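WGR domain-containing protein (Bacteroides fragilis, PDB 2RA8) is of unknown function but combines an N-terminal WGR domain with a leucine-rich repeat domain. Local coordinates at residues F15-D19 / L56-K60; L101-P107 / K137-F141; G203-D207 / V230-D236; L281-S287 / H308-M314. One frame throughout, in Å; residues are numbered along the deposited sequence.

Overall arrangement
Interaction 1 belongs to the WGR domain, and the other three lie along the leucine-rich repeat domain. Interaction 4 is the most buried and joins two neighbouring strands of the parallel sheet by regular backbone bonds. Interactions 2 and 3 are partly buried and link loops or helix ends instead. Interaction 2 mixes leucine-phenylalanine packing with two weak bonds to carbonyls. Interaction 3 is mostly backbone, glycine and water. Interaction 1 differs from all of them, since a helix covers a sheet mainly through side chains. Interactions 3 and 4 have centres about 24 Å apart; the centres of interactions 1 and 3 are about 42 Å apart, on opposite sides of the chain's centre.

Interaction 1 of 4, residues F15-D19 / L56-K60; sequences FWSID and LIAEK
W16 has CG anti to the backbone N (chi1 178°), which swings the indole off the strand toward helix 46-62. K60 bends at chi2 (-67°), and its chain passes over the indole face, the two side chains crossing at about a right angle. K60 CG lies over the six-membered ring, 3.4 Å from its centroid, in a CH-pi contact. Further along, K60 CE comes to 3.4 Å from W16 NE1. K60 NZ ends over the five-membered ring, 4.4 Å from its centroid, which makes a cation-pi contact. One lysine thus spans both rings from the same face.

The far end of the indole reaches the helix one turn earlier. L56 CB is 3.8 Å from W16 CZ2. I57 CG1 is 4.0 Å from W16 CH2. I18, two residues on along the strand, sends its two branches to different partners. Its CD1 meets L56 CD1 at 3.8 Å, and its CG2 meets I57 CD1 at 3.7 Å. Y65 touches both W16 and K60, and I57 also packs on R3 and F5 of strand 3-8. The strand and helix segments run nearly antiparallel, at 159°. This is a helix packed across one face of an antiparallel sheet, within the WGR domain.

Interaction 2 of 4, residues L101-P107 / K137-F141; sequences LKDKKLP and KFAHF
In the leucine-rich repeat domain, the end of helix 96-102 and the turn after it meet the end of the short, weakly bonded helix 135-138. L101 CD2 comes to the edge of the F138 ring, 3.9 Å from CE1. The extended chain of K137 runs across L101, and its NZ makes a weak hydrogen bond of 3.2 Å to L101 O. L106 has CG anti to its own backbone N (chi1 -170°). Its CD1 then meets the edge of the F141 ring, 3.6 Å from CZ. H140 gives a second weak bond, from NE2 to L106 O at 2.9 Å, with a bent angle of 125°. F141 also lies against one face of the H140 imidazole.

D103 shapes the first turn. Its OD1 accepts from K105 N at 3.0 Å in an Asx turn, while OD2 pairs with K81 and Y83. L106, F138 and F141 are buried. K137 and H140 lie nearer the surface and reach backbone carbonyls, but their weak bonds suggest that apolar packing contributes much of the hold.

Interaction 3 of 4, residues G203-D207 / V230-D236; sequences GGLPD and VEDYGFD
Two backbone segments come very close at G204 and G234, whose CA atoms are 3.9 Å apart. Neither residue has a side chain to hold the backbones apart. Among the hydrogen bonds, V230 N donates to G203 O at 2.9 Å, approaching from above the carbonyl plane. D207 N donates to D236 OD2 at 3.1 Å and meets that oxygen nearly along its C-O axis. Within 230-236, V230 O accepts from both Y233 N and F235 N, which arrive from opposite faces of its plane and fix the turn.

Weaker CA-H...O contacts fill in between. G234 CA lies 3.2 Å from G204 O, and F235 CA lies 3.6 Å from L205 O at a nearly straight 168°. L205 O also lies at the edge of the F235 ring, 3.4 Å from CD1.

Water is the third kind of link. One molecule lies within hydrogen-bonding distance of L205 O and D207 OD2, and accepts from D236 N at 3.0 Å.

The two carboxylates sit close, with D207 OD1 3.4 Å from D236 OD2 and their planes 71° apart. The closeness of these like charges may be eased by D207 N and by the start of the helix. P206 holds the N-cap position of helix 207-215. The arrangement joins the loops after strands 197-201 and 223-227, neighbours in the parallel sheet of the leucine-rich repeat domain.

Interaction 4 of 4, residues L281-S287 / H308-M314; sequences LETMDIS and HLKFINM
L281 lies just before a parallel strand pairing of the leucine-rich repeat sheet; its CB is 3.9 Å from L309 CD2. E282 O accepts two backbone bonds, from K310 N at 2.7 Å and from F311 N at 3.1 Å. Its side chain lies beside that of K310, and OE1 makes a long salt bridge of 3.6 Å to NZ. T283 pairs with F311, and its CG2 reaches F311 CD2 at 3.7 Å. M284, a selenomethionine, bonds through N to F311 O and through O to N313 N. Its CB packs on L309 CD1. F272 of helix 265-274 covers M284 and L281 on this side.

D285 and N313 lie side by side. I286 N donates to N313 O, and I286 CD1 meets CG of selenomethionine M314 at 3.5 Å. S287 turns its OG back to D285 OD1 at 2.8 Å, on the syn lone pair. That same oxygen takes N313 ND2 at 3.2 Å, from 51° above the carboxylate plane.

Interaction 1 of 4, residues F15-D19 / L56-K60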
loop_
_atom_site.group_PDB
_atom_site.type_symbol
_atom_site.label_atom_id
_atom_site.label_comp_id
_atom_site.label_asym_id
_atom_site.label_seq_id
_atom_site.Cartn_x
_atom_site.Cartn_y
_atom_site.Cartn_z
ATOM N N PHE A 15 11.739 -9.341 14.934
ATOM C CA PHE A 15 11.322 -10.309 15.943
ATOM C C PHE A 15 10.082 -9.824 16.639
ATOM O O PHE A 15 9.774 -8.623 16.658
ATOM C CB PHE A 15 12.413 -10.534 17.013
ATOM C CG PHE A 15 12.592 -9.370 17.952
ATOM C CD1 PHE A 15 13.308 -8.244 17.558
ATOM C CD2 PHE A 15 12.004 -9.379 19.212
ATOM C CE1 PHE A 15 13.430 -7.143 18.403
ATOM C CE2 PHE A 15 12.124 -8.278 20.063
ATOM C CZ PHE A 15 12.838 -7.160 19.653
ATOM N N TRP A 16 9.374 -10.773 17.238
ATOM C CA TRP A 16 8.149 -10.504 17.967
ATOM C C TRP A 16 8.121 -11.528 19.070
ATOM O O TRP A 16 8.259 -12.724 18.808
ATOM C CB TRP A 16 6.939 -10.682 17.031
ATOM C CG TRP A 16 5.591 -10.468 17.666
ATOM C CD1 TRP A 16 4.924 -9.280 17.809
ATOM C CD2 TRP A 16 4.747 -11.478 18.230
ATOM N NE1 TRP A 16 3.710 -9.490 18.427
ATOM C CE2 TRP A 16 3.575 -10.824 18.694
ATOM C CE3 TRP A 16 4.861 -12.867 18.380
ATOM C CZ2 TRP A 16 2.527 -11.522 19.305
ATOM C CZ3 TRP A 16 3.813 -13.564 18.990
ATOM C CH2 TRP A 16 2.657 -12.883 19.444
ATOM N N SER A 17 7.990 -11.077 20.314
ATOM C CA SER A 17 7.934 -12.005 21.438
ATOM C C SER A 17 6.715 -11.732 22.271
ATOM O O SER A 17 6.224 -10.595 22.335
ATOM C CB SER A 17 9.203 -11.913 22.307
ATOM O OG SER A 17 9.248 -10.728 23.081
ATOM N N ILE A 18 6.193 -12.780 22.898
ATOM C CA ILE A 18 5.012 -12.644 23.732
ATOM C C ILE A 18 5.156 -13.415 25.010
ATOM O O ILE A 18 5.749 -14.499 25.047
ATOM C CB ILE A 18 3.730 -13.090 22.962
ATOM C CG1 ILE A 18 2.486 -12.766 23.791
ATOM C CG2 ILE A 18 3.806 -14.581 22.628
ATOM C CD1 ILE A 18 1.173 -12.905 23.019
ATOM N N ASP A 19 4.622 -12.846 26.084
ATOM C CA ASP A 19 4.699 -13.464 27.402
ATOM C C ASP A 19 3.470 -13.104 28.172
ATOM O O ASP A 19 3.006 -11.963 28.092
ATOM C CB ASP A 19 5.943 -12.948 28.140
ATOM C CG ASP A 19 6.273 -13.758 29.389
ATOM O OD1 ASP A 19 5.920 -14.954 29.452
ATOM O OD2 ASP A 19 6.908 -13.193 30.304
ATOM N N LEU A 56 -2.861 -14.155 19.062
ATOM C CA LEU A 56 -1.772 -13.343 18.529
ATOM C C LEU A 56 -0.712 -14.248 17.937
ATOM O O LEU A 56 -0.217 -14.013 16.831
ATOM C CB LEU A 56 -1.153 -12.497 19.642
ATOM C CG LEU A 56 -2.043 -11.385 20.216
ATOM C CD1 LEU A 56 -1.318 -10.660 21.334
ATOM C CD2 LEU A 56 -2.413 -10.411 19.108
ATOM N N ILE A 57 -0.357 -15.289 18.681
ATOM C CA ILE A 57 0.645 -16.245 18.226
ATOM C C ILE A 57 0.209 -16.892 16.926
ATOM O O ILE A 57 0.933 -16.847 15.929
ATOM C CB ILE A 57 0.901 -17.311 19.322
ATOM C CG1 ILE A 57 1.669 -16.662 20.475
ATOM C CG2 ILE A 57 1.667 -18.511 18.754
ATOM C CD1 ILE A 57 1.881 -17.561 21.679
ATOM N N ALA A 58 -0.991 -17.469 16.911
ATOM C CA ALA A 58 -1.507 -18.120 15.704
ATOM C C ALA A 58 -1.418 -17.197 14.521
ATOM O O ALA A 58 -1.050 -17.608 13.414
ATOM C CB ALA A 58 -2.962 -18.553 15.917
ATOM N N GLU A 59 -1.762 -15.933 14.750
ATOM C CA GLU A 59 -1.733 -14.920 13.704
ATOM C C GLU A 59 -0.330 -14.674 13.179
ATOM O O GLU A 59 -0.121 -14.537 11.969
ATOM C CB GLU A 59 -2.305 -13.613 14.249
ATOM C CG GLU A 59 -2.423 -12.498 13.233
ATOM C CD GLU A 59 -2.829 -11.187 13.882
ATOM O OE1 GLU A 59 -3.701 -11.215 14.776
ATOM O OE2 GLU A 59 -2.283 -10.131 13.496
ATOM N N LYS A 60 0.640 -14.609 14.084
ATOM C CA LYS A 60 2.029 -14.370 13.699
ATOM C C LYS A 60 2.597 -15.515 12.890
ATOM O O LYS A 60 3.240 -15.299 11.863
ATOM C CB LYS A 60 2.907 -14.136 14.945
ATOM C CG LYS A 60 2.665 -12.789 15.656
ATOM C CD LYS A 60 3.112 -11.614 14.781
ATOM C CE LYS A 60 2.555 -10.280 15.285
ATOM N NZ LYS A 60 2.762 -9.197 14.281
#

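Interaction 2 of 4, residues L101-P107 / K137-F141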
loop_
_atom_site.group_PDB
_atom_site.type_symbol
_atom_site.label_atom_id
_atom_site.label_comp_id
_atom_site.label_asym_id
_atom_site.label_seq_id
_atom_site.Cartn_x
_atom_site.Cartn_y
_atom_site.Cartn_z
ATOM N N LEU A 101 29.412 -0.917 -2.464
ATOM C CA LEU A 101 30.796 -1.355 -2.274
ATOM C C LEU A 101 31.424 -0.806 -1.007
ATOM O O LEU A 101 32.382 -1.380 -0.488
ATOM C CB LEU A 101 31.655 -0.948 -3.479
ATOM C CG LEU A 101 31.408 -1.633 -4.834
ATOM C CD1 LEU A 101 32.189 -0.904 -5.913
ATOM C CD2 LEU A 101 31.822 -3.110 -4.783
ATOM N N LYS A 102 30.885 0.305 -0.504
ATOM C CA LYS A 102 31.392 0.933 0.717
ATOM C C LYS A 102 30.903 0.314 2.011
ATOM O O LYS A 102 31.680 0.128 2.949
ATOM C CB LYS A 102 31.035 2.433 0.731
ATOM C CG LYS A 102 31.227 3.115 2.093
ATOM C CD LYS A 102 29.957 3.075 2.944
ATOM C CE LYS A 102 30.262 3.071 4.445
ATOM N NZ LYS A 102 31.023 4.260 4.924
ATOM N N ASP A 103 29.611 0.004 2.072
ATOM C CA ASP A 103 28.999 -0.566 3.272
ATOM C C ASP A 103 29.791 -1.676 3.917
ATOM O O ASP A 103 30.085 -2.699 3.285
ATOM C CB ASP A 103 27.602 -1.080 2.952
ATOM C CG ASP A 103 26.718 -1.160 4.181
ATOM O OD1 ASP A 103 27.259 -1.133 5.310
ATOM O OD2 ASP A 103 25.483 -1.257 4.015
ATOM N N LYS A 104 30.128 -1.480 5.193
ATOM C CA LYS A 104 30.895 -2.457 5.961
ATOM C C LYS A 104 30.074 -3.622 6.466
ATOM O O LYS A 104 30.625 -4.569 7.025
ATOM C CB LYS A 104 31.578 -1.785 7.156
ATOM C CG LYS A 104 32.481 -0.621 6.781
ATOM C CD LYS A 104 33.267 -0.109 7.983
ATOM C CE LYS A 104 32.355 0.425 9.077
ATOM N NZ LYS A 104 33.133 0.872 10.268
ATOM N N LYS A 105 28.754 -3.567 6.297
ATOM C CA LYS A 105 27.917 -4.678 6.738
ATOM C C LYS A 105 27.625 -5.568 5.555
ATOM O O LYS A 105 26.995 -6.618 5.685
ATOM C CB LYS A 105 26.601 -4.179 7.352
ATOM C CG LYS A 105 25.669 -3.483 6.384
ATOM C CD LYS A 105 24.250 -3.411 6.941
ATOM C CE LYS A 105 24.166 -2.576 8.212
ATOM N NZ LYS A 105 22.795 -2.610 8.794
ATOM N N LEU A 106 28.110 -5.155 4.391
ATOM C CA LEU A 106 27.911 -5.909 3.162
ATOM C C LEU A 106 28.269 -7.374 3.292
ATOM O O LEU A 106 27.528 -8.240 2.815
ATOM C CB LEU A 106 28.734 -5.300 2.028
ATOM C CG LEU A 106 28.451 -5.827 0.622
ATOM C CD1 LEU A 106 27.003 -5.538 0.226
ATOM C CD2 LEU A 106 29.402 -5.166 -0.354
ATOM N N PRO A 107 29.406 -7.690 3.944
ATOM C CA PRO A 107 29.773 -9.104 4.075
ATOM C C PRO A 107 28.824 -9.915 4.915
ATOM O O PRO A 107 28.719 -11.130 4.744
ATOM C CB PRO A 107 31.172 -9.047 4.702
ATOM C CG PRO A 107 31.709 -7.744 4.222
ATOM C CD PRO A 107 30.513 -6.829 4.395
ATOM N N LYS A 137 33.109 -9.683 -3.495
ATOM C CA LYS A 137 32.278 -9.052 -2.468
ATOM C C LYS A 137 30.823 -9.457 -2.496
ATOM O O LYS A 137 30.104 -9.232 -1.524
ATOM C CB LYS A 137 32.323 -7.530 -2.582
ATOM C CG LYS A 137 33.655 -6.894 -2.257
ATOM C CD LYS A 137 33.494 -5.384 -2.092
ATOM C CE LYS A 137 34.835 -4.724 -1.787
ATOM N NZ LYS A 137 34.716 -3.247 -1.638
ATOM N N PHE A 138 30.374 -10.048 -3.601
ATOM C CA PHE A 138 28.975 -10.453 -3.732
ATOM C C PHE A 138 28.827 -11.943 -3.902
ATOM O O PHE A 138 27.714 -12.463 -4.022
ATOM C CB PHE A 138 28.315 -9.751 -4.938
ATOM C CG PHE A 138 28.346 -8.246 -4.872
ATOM C CD1 PHE A 138 29.466 -7.536 -5.300
ATOM C CD2 PHE A 138 27.256 -7.541 -4.379
ATOM C CE1 PHE A 138 29.493 -6.143 -5.233
ATOM C CE2 PHE A 138 27.273 -6.147 -4.309
ATOM C CZ PHE A 138 28.396 -5.449 -4.737
ATOM N N ALA A 139 29.950 -12.648 -3.910
ATOM C CA ALA A 139 29.921 -14.091 -4.087
ATOM C C ALA A 139 29.145 -14.804 -3.009
ATOM O O ALA A 139 28.703 -15.939 -3.212
ATOM C CB ALA A 139 31.351 -14.632 -4.146
ATOM N N HIS A 140 28.954 -14.149 -1.865
ATOM C CA HIS A 140 28.247 -14.767 -0.744
ATOM C C HIS A 140 26.728 -14.667 -0.701
ATOM O O HIS A 140 26.072 -15.431 0.006
ATOM C CB HIS A 140 28.800 -14.227 0.591
ATOM C CG HIS A 140 28.390 -12.819 0.906
ATOM N ND1 HIS A 140 28.991 -11.717 0.336
ATOM C CD2 HIS A 140 27.451 -12.337 1.757
ATOM C CE1 HIS A 140 28.444 -10.615 0.826
ATOM N NE2 HIS A 140 27.507 -10.964 1.692
ATOM N N PHE A 141 26.153 -13.734 -1.447
ATOM C CA PHE A 141 24.704 -13.552 -1.419
ATOM C C PHE A 141 23.847 -14.742 -1.819
ATOM O O PHE A 141 24.162 -15.485 -2.755
ATOM C CB PHE A 141 24.335 -12.327 -2.253
ATOM C CG PHE A 141 24.644 -11.037 -1.572
ATOM C CD1 PHE A 141 23.825 -10.563 -0.558
ATOM C CD2 PHE A 141 25.766 -10.301 -1.922
ATOM C CE1 PHE A 141 24.117 -9.379 0.092
ATOM C CE2 PHE A 141 26.063 -9.110 -1.270
ATOM C CZ PHE A 141 25.239 -8.653 -0.265
#

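Interaction 3 of 4, residues G203-D207 / V230-D236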
loop_
_atom_site.group_PDB
_atom_site.type_symbol
_atom_site.label_atom_id
_atom_site.label_comp_id
_atom_site.label_asym_id
_atom_site.label_seq_id
_atom_site.Cartn_x
_atom_site.Cartn_y
_atom_site.Cartn_z
ATOM N N GLY A 203 5.686 -5.508 -16.696
ATOM C CA GLY A 203 4.453 -4.907 -17.315
ATOM C C GLY A 203 4.190 -5.469 -18.719
ATOM O O GLY A 203 3.156 -5.276 -19.302
ATOM N N GLY A 204 5.105 -6.276 -19.228
ATOM C CA GLY A 204 4.826 -7.005 -20.414
ATOM C C GLY A 204 6.041 -7.888 -20.648
ATOM O O GLY A 204 7.092 -7.427 -21.073
ATOM N N LEU A 205 5.857 -9.171 -20.537
ATOM C CA LEU A 205 7.074 -10.004 -20.457
ATOM C C LEU A 205 7.509 -10.410 -21.876
ATOM O O LEU A 205 6.763 -11.094 -22.587
ATOM C CB LEU A 205 6.898 -11.209 -19.525
ATOM C CG LEU A 205 8.144 -12.129 -19.304
ATOM C CD1 LEU A 205 9.028 -11.717 -18.088
ATOM C CD2 LEU A 205 7.509 -13.585 -19.015
ATOM N N PRO A 206 8.779 -9.968 -22.269
ATOM C CA PRO A 206 9.261 -10.282 -23.620
ATOM C C PRO A 206 9.530 -11.761 -23.808
ATOM O O PRO A 206 9.810 -12.475 -22.847
ATOM C CB PRO A 206 10.549 -9.460 -23.732
ATOM C CG PRO A 206 10.315 -8.317 -22.802
ATOM C CD PRO A 206 9.667 -8.991 -21.617
ATOM N N ASP A 207 9.445 -12.233 -25.048
ATOM C CA ASP A 207 9.708 -13.636 -25.347
ATOM C C ASP A 207 11.159 -13.972 -25.068
ATOM O O ASP A 207 11.497 -15.120 -24.786
ATOM C CB ASP A 207 9.381 -13.943 -26.818
ATOM C CG ASP A 207 7.899 -14.218 -27.047
ATOM O OD1 ASP A 207 7.466 -14.231 -28.220
ATOM O OD2 ASP A 207 7.169 -14.432 -26.055
ATOM N N VAL A 230 1.042 -6.839 -20.430
ATOM C CA VAL A 230 0.318 -6.642 -21.684
ATOM C C VAL A 230 1.174 -6.307 -22.887
ATOM O O VAL A 230 2.351 -5.963 -22.758
ATOM C CB VAL A 230 -0.757 -5.550 -21.510
ATOM C CG1 VAL A 230 -1.869 -6.060 -20.606
ATOM C CG2 VAL A 230 -0.131 -4.301 -20.908
ATOM N N GLU A 231 0.573 -6.404 -24.071
ATOM C CA GLU A 231 1.276 -6.119 -25.317
ATOM C C GLU A 231 1.800 -4.711 -25.423
ATOM O O GLU A 231 2.846 -4.481 -26.023
ATOM C CB GLU A 231 0.371 -6.410 -26.519
ATOM C CG GLU A 231 0.117 -7.898 -26.746
ATOM C CD GLU A 231 -0.609 -8.181 -28.053
ATOM O OE1 GLU A 231 -0.141 -7.704 -29.108
ATOM O OE2 GLU A 231 -1.639 -8.889 -28.027
ATOM N N ASP A 232 1.085 -3.755 -24.841
ATOM C CA ASP A 232 1.513 -2.362 -24.896
ATOM C C ASP A 232 2.830 -2.093 -24.212
ATOM O O ASP A 232 3.515 -1.120 -24.542
ATOM C CB ASP A 232 0.449 -1.452 -24.265
ATOM C CG ASP A 232 -0.836 -1.415 -25.064
ATOM O OD1 ASP A 232 -0.788 -1.003 -26.243
ATOM O OD2 ASP A 232 -1.893 -1.796 -24.516
ATOM N N TYR A 233 3.209 -2.948 -23.266
ATOM C CA TYR A 233 4.443 -2.725 -22.529
ATOM C C TYR A 233 5.471 -3.845 -22.556
ATOM O O TYR A 233 6.284 -3.973 -21.635
ATOM C CB TYR A 233 4.107 -2.368 -21.072
ATOM C CG TYR A 233 3.215 -1.158 -20.935
ATOM C CD1 TYR A 233 3.682 0.115 -21.249
ATOM C CD2 TYR A 233 1.898 -1.288 -20.502
ATOM C CE1 TYR A 233 2.857 1.236 -21.134
ATOM C CE2 TYR A 233 1.065 -0.176 -20.384
ATOM C CZ TYR A 233 1.554 1.077 -20.704
ATOM O OH TYR A 233 0.733 2.175 -20.603
ATOM N N GLY A 234 5.461 -4.661 -23.604
ATOM C CA GLY A 234 6.455 -5.714 -23.677
ATOM C C GLY A 234 6.001 -7.104 -24.070
ATOM O O GLY A 234 6.751 -7.813 -24.742
ATOM N N PHE A 235 4.801 -7.516 -23.662
ATOM C CA PHE A 235 4.341 -8.856 -24.012
ATOM C C PHE A 235 4.105 -8.926 -25.492
ATOM O O PHE A 235 3.557 -7.994 -26.085
ATOM C CB PHE A 235 3.057 -9.224 -23.257
ATOM C CG PHE A 235 2.594 -10.641 -23.498
ATOM C CD1 PHE A 235 3.473 -11.710 -23.343
ATOM C CD2 PHE A 235 1.284 -10.904 -23.874
ATOM C CE1 PHE A 235 3.047 -13.015 -23.561
ATOM C CE2 PHE A 235 0.857 -12.206 -24.090
ATOM C CZ PHE A 235 1.741 -13.257 -23.934
ATOM N N ASP A 236 4.515 -10.032 -26.103
ATOM C CA ASP A 236 4.362 -10.182 -27.544
ATOM C C ASP A 236 3.050 -10.775 -28.001
ATOM O O ASP A 236 2.850 -10.993 -29.193
ATOM C CB ASP A 236 5.543 -10.976 -28.111
ATOM C CG ASP A 236 6.874 -10.277 -27.869
ATOM O OD1 ASP A 236 6.949 -9.055 -28.121
ATOM O OD2 ASP A 236 7.843 -10.937 -27.428
HETATM O O HOH W 1 6.329 -12.180 -25.019
#

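Interaction 4 of 4, residues L281-S287 / H308-M314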
loop_
_atom_site.group_PDB
_atom_site.type_symbol
_atom_site.label_atom_id
_atom_site.label_comp_id
_atom_site.label_asym_id
_atom_site.label_seq_id
_atom_site.Cartn_x
_atom_site.Cartn_y
_atom_site.Cartn_z
ATOM N N LEU A 281 2.923 -30.334 -8.142
ATOM C CA LEU A 281 2.772 -28.999 -7.560
ATOM C C LEU A 281 2.016 -28.923 -6.271
ATOM O O LEU A 281 1.133 -29.725 -6.003
ATOM C CB LEU A 281 2.085 -28.057 -8.550
ATOM C CG LEU A 281 2.798 -27.746 -9.868
ATOM C CD1 LEU A 281 1.937 -26.800 -10.698
ATOM C CD2 LEU A 281 4.144 -27.114 -9.574
ATOM N N GLU A 282 2.367 -27.934 -5.460
ATOM C CA GLU A 282 1.679 -27.701 -4.203
ATOM C C GLU A 282 0.848 -26.465 -4.413
ATOM O O GLU A 282 -0.248 -26.336 -3.866
ATOM C CB GLU A 282 2.660 -27.419 -3.063
ATOM C CG GLU A 282 3.667 -28.515 -2.799
ATOM C CD GLU A 282 4.462 -28.277 -1.528
ATOM O OE1 GLU A 282 4.889 -27.127 -1.292
ATOM O OE2 GLU A 282 4.665 -29.244 -0.766
ATOM N N THR A 283 1.365 -25.543 -5.220
ATOM C CA THR A 283 0.668 -24.282 -5.465
ATOM C C THR A 283 0.465 -23.929 -6.921
ATOM O O THR A 283 1.398 -23.958 -7.722
ATOM C CB THR A 283 1.424 -23.106 -4.783
ATOM O OG1 THR A 283 1.599 -23.395 -3.389
ATOM C CG2 THR A 283 0.638 -21.791 -4.932
HETATM N N MSE A 284 -0.776 -23.604 -7.267
HETATM C CA MSE A 284 -1.132 -23.186 -8.616
HETATM C C MSE A 284 -1.387 -21.705 -8.447
HETATM O O MSE A 284 -2.282 -21.301 -7.717
HETATM C CB MSE A 284 -2.406 -23.887 -9.084
HETATM C CG MSE A 284 -2.869 -23.476 -10.466
HETATM SE SE MSE A 284 -4.577 -24.277 -10.926
HETATM C CE MSE A 284 -5.499 -22.701 -11.523
ATOM N N ASP A 285 -0.590 -20.893 -9.118
ATOM C CA ASP A 285 -0.672 -19.443 -9.004
ATOM C C ASP A 285 -1.234 -18.854 -10.272
ATOM O O ASP A 285 -0.579 -18.861 -11.307
ATOM C CB ASP A 285 0.737 -18.896 -8.761
ATOM C CG ASP A 285 0.754 -17.479 -8.209
ATOM O OD1 ASP A 285 -0.230 -16.720 -8.382
ATOM O OD2 ASP A 285 1.788 -17.124 -7.608
ATOM N N ILE A 286 -2.463 -18.354 -10.195
ATOM C CA ILE A 286 -3.129 -17.755 -11.338
ATOM C C ILE A 286 -3.743 -16.466 -10.887
ATOM O O ILE A 286 -4.920 -16.202 -11.118
ATOM C CB ILE A 286 -4.226 -18.683 -11.893
ATOM C CG1 ILE A 286 -5.151 -19.137 -10.762
ATOM C CG2 ILE A 286 -3.583 -19.897 -12.568
ATOM C CD1 ILE A 286 -6.513 -19.612 -11.232
ATOM N N SER A 287 -2.926 -15.648 -10.240
ATOM C CA SER A 287 -3.364 -14.360 -9.716
ATOM C C SER A 287 -3.089 -13.186 -10.613
ATOM O O SER A 287 -2.556 -13.329 -11.715
ATOM C CB SER A 287 -2.683 -14.111 -8.374
ATOM O OG SER A 287 -1.275 -14.157 -8.522
ATOM N N HIS A 308 -5.124 -32.250 -4.861
ATOM C CA HIS A 308 -3.894 -32.544 -4.136
ATOM C C HIS A 308 -3.124 -31.279 -3.823
ATOM O O HIS A 308 -2.217 -31.289 -2.995
ATOM C CB HIS A 308 -3.016 -33.457 -4.976
ATOM C CG HIS A 308 -2.489 -32.801 -6.212
ATOM N ND1 HIS A 308 -1.367 -31.998 -6.202
ATOM C CD2 HIS A 308 -2.947 -32.793 -7.484
ATOM C CE1 HIS A 308 -1.160 -31.524 -7.417
ATOM N NE2 HIS A 308 -2.106 -31.989 -8.213
ATOM N N LEU A 309 -3.471 -30.189 -4.497
ATOM C CA LEU A 309 -2.792 -28.915 -4.279
ATOM C C LEU A 309 -3.019 -28.431 -2.875
ATOM O O LEU A 309 -4.018 -28.777 -2.243
ATOM C CB LEU A 309 -3.300 -27.850 -5.265
ATOM C CG LEU A 309 -2.997 -28.063 -6.753
ATOM C CD1 LEU A 309 -3.636 -26.954 -7.578
ATOM C CD2 LEU A 309 -1.488 -28.076 -6.969
ATOM N N LYS A 310 -2.080 -27.637 -2.372
ATOM C CA LYS A 310 -2.193 -27.084 -1.028
ATOM C C LYS A 310 -2.711 -25.669 -1.084
ATOM O O LYS A 310 -3.237 -25.153 -0.098
ATOM C CB LYS A 310 -0.826 -27.098 -0.334
ATOM C CG LYS A 310 -0.387 -28.484 0.121
ATOM C CD LYS A 310 1.136 -28.658 0.175
ATOM C CE LYS A 310 1.820 -27.736 1.178
ATOM N NZ LYS A 310 1.980 -26.345 0.670
ATOM N N PHE A 311 -2.593 -25.037 -2.248
ATOM C CA PHE A 311 -3.022 -23.651 -2.383
ATOM C C PHE A 311 -3.207 -23.234 -3.818
ATOM O O PHE A 311 -2.398 -23.557 -4.694
ATOM C CB PHE A 311 -1.977 -22.738 -1.694
ATOM C CG PHE A 311 -2.271 -21.255 -1.777
ATOM C CD1 PHE A 311 -3.537 -20.750 -1.495
ATOM C CD2 PHE A 311 -1.248 -20.358 -2.071
ATOM C CE1 PHE A 311 -3.772 -19.369 -1.500
ATOM C CE2 PHE A 311 -1.478 -18.982 -2.078
ATOM C CZ PHE A 311 -2.738 -18.491 -1.791
ATOM N N ILE A 312 -4.305 -22.533 -4.072
ATOM C CA ILE A 312 -4.580 -22.017 -5.399
ATOM C C ILE A 312 -4.762 -20.540 -5.195
ATOM O O ILE A 312 -5.740 -20.108 -4.581
ATOM C CB ILE A 312 -5.857 -22.621 -6.007
ATOM C CG1 ILE A 312 -5.711 -24.146 -6.131
ATOM C CG2 ILE A 312 -6.106 -22.008 -7.379
ATOM C CD1 ILE A 312 -6.920 -24.831 -6.785
ATOM N N ASN A 313 -3.799 -19.761 -5.677
ATOM C CA ASN A 313 -3.830 -18.314 -5.538
ATOM C C ASN A 313 -4.544 -17.646 -6.683
ATOM O O ASN A 313 -4.098 -17.705 -7.827
ATOM C CB ASN A 313 -2.399 -17.761 -5.424
ATOM C CG ASN A 313 -2.371 -16.272 -5.130
ATOM O OD1 ASN A 313 -3.271 -15.740 -4.482
ATOM N ND2 ASN A 313 -1.322 -15.593 -5.590
HETATM N N MSE A 314 -5.667 -17.004 -6.374
HETATM C CA MSE A 314 -6.460 -16.294 -7.373
HETATM C C MSE A 314 -6.677 -14.869 -6.918
HETATM O O MSE A 314 -7.662 -14.224 -7.276
HETATM C CB MSE A 314 -7.807 -16.994 -7.571
HETATM C CG MSE A 314 -7.676 -18.428 -8.096
HETATM SE SE MSE A 314 -9.372 -19.354 -8.357
HETATM C CE MSE A 314 -9.518 -20.240 -6.654
#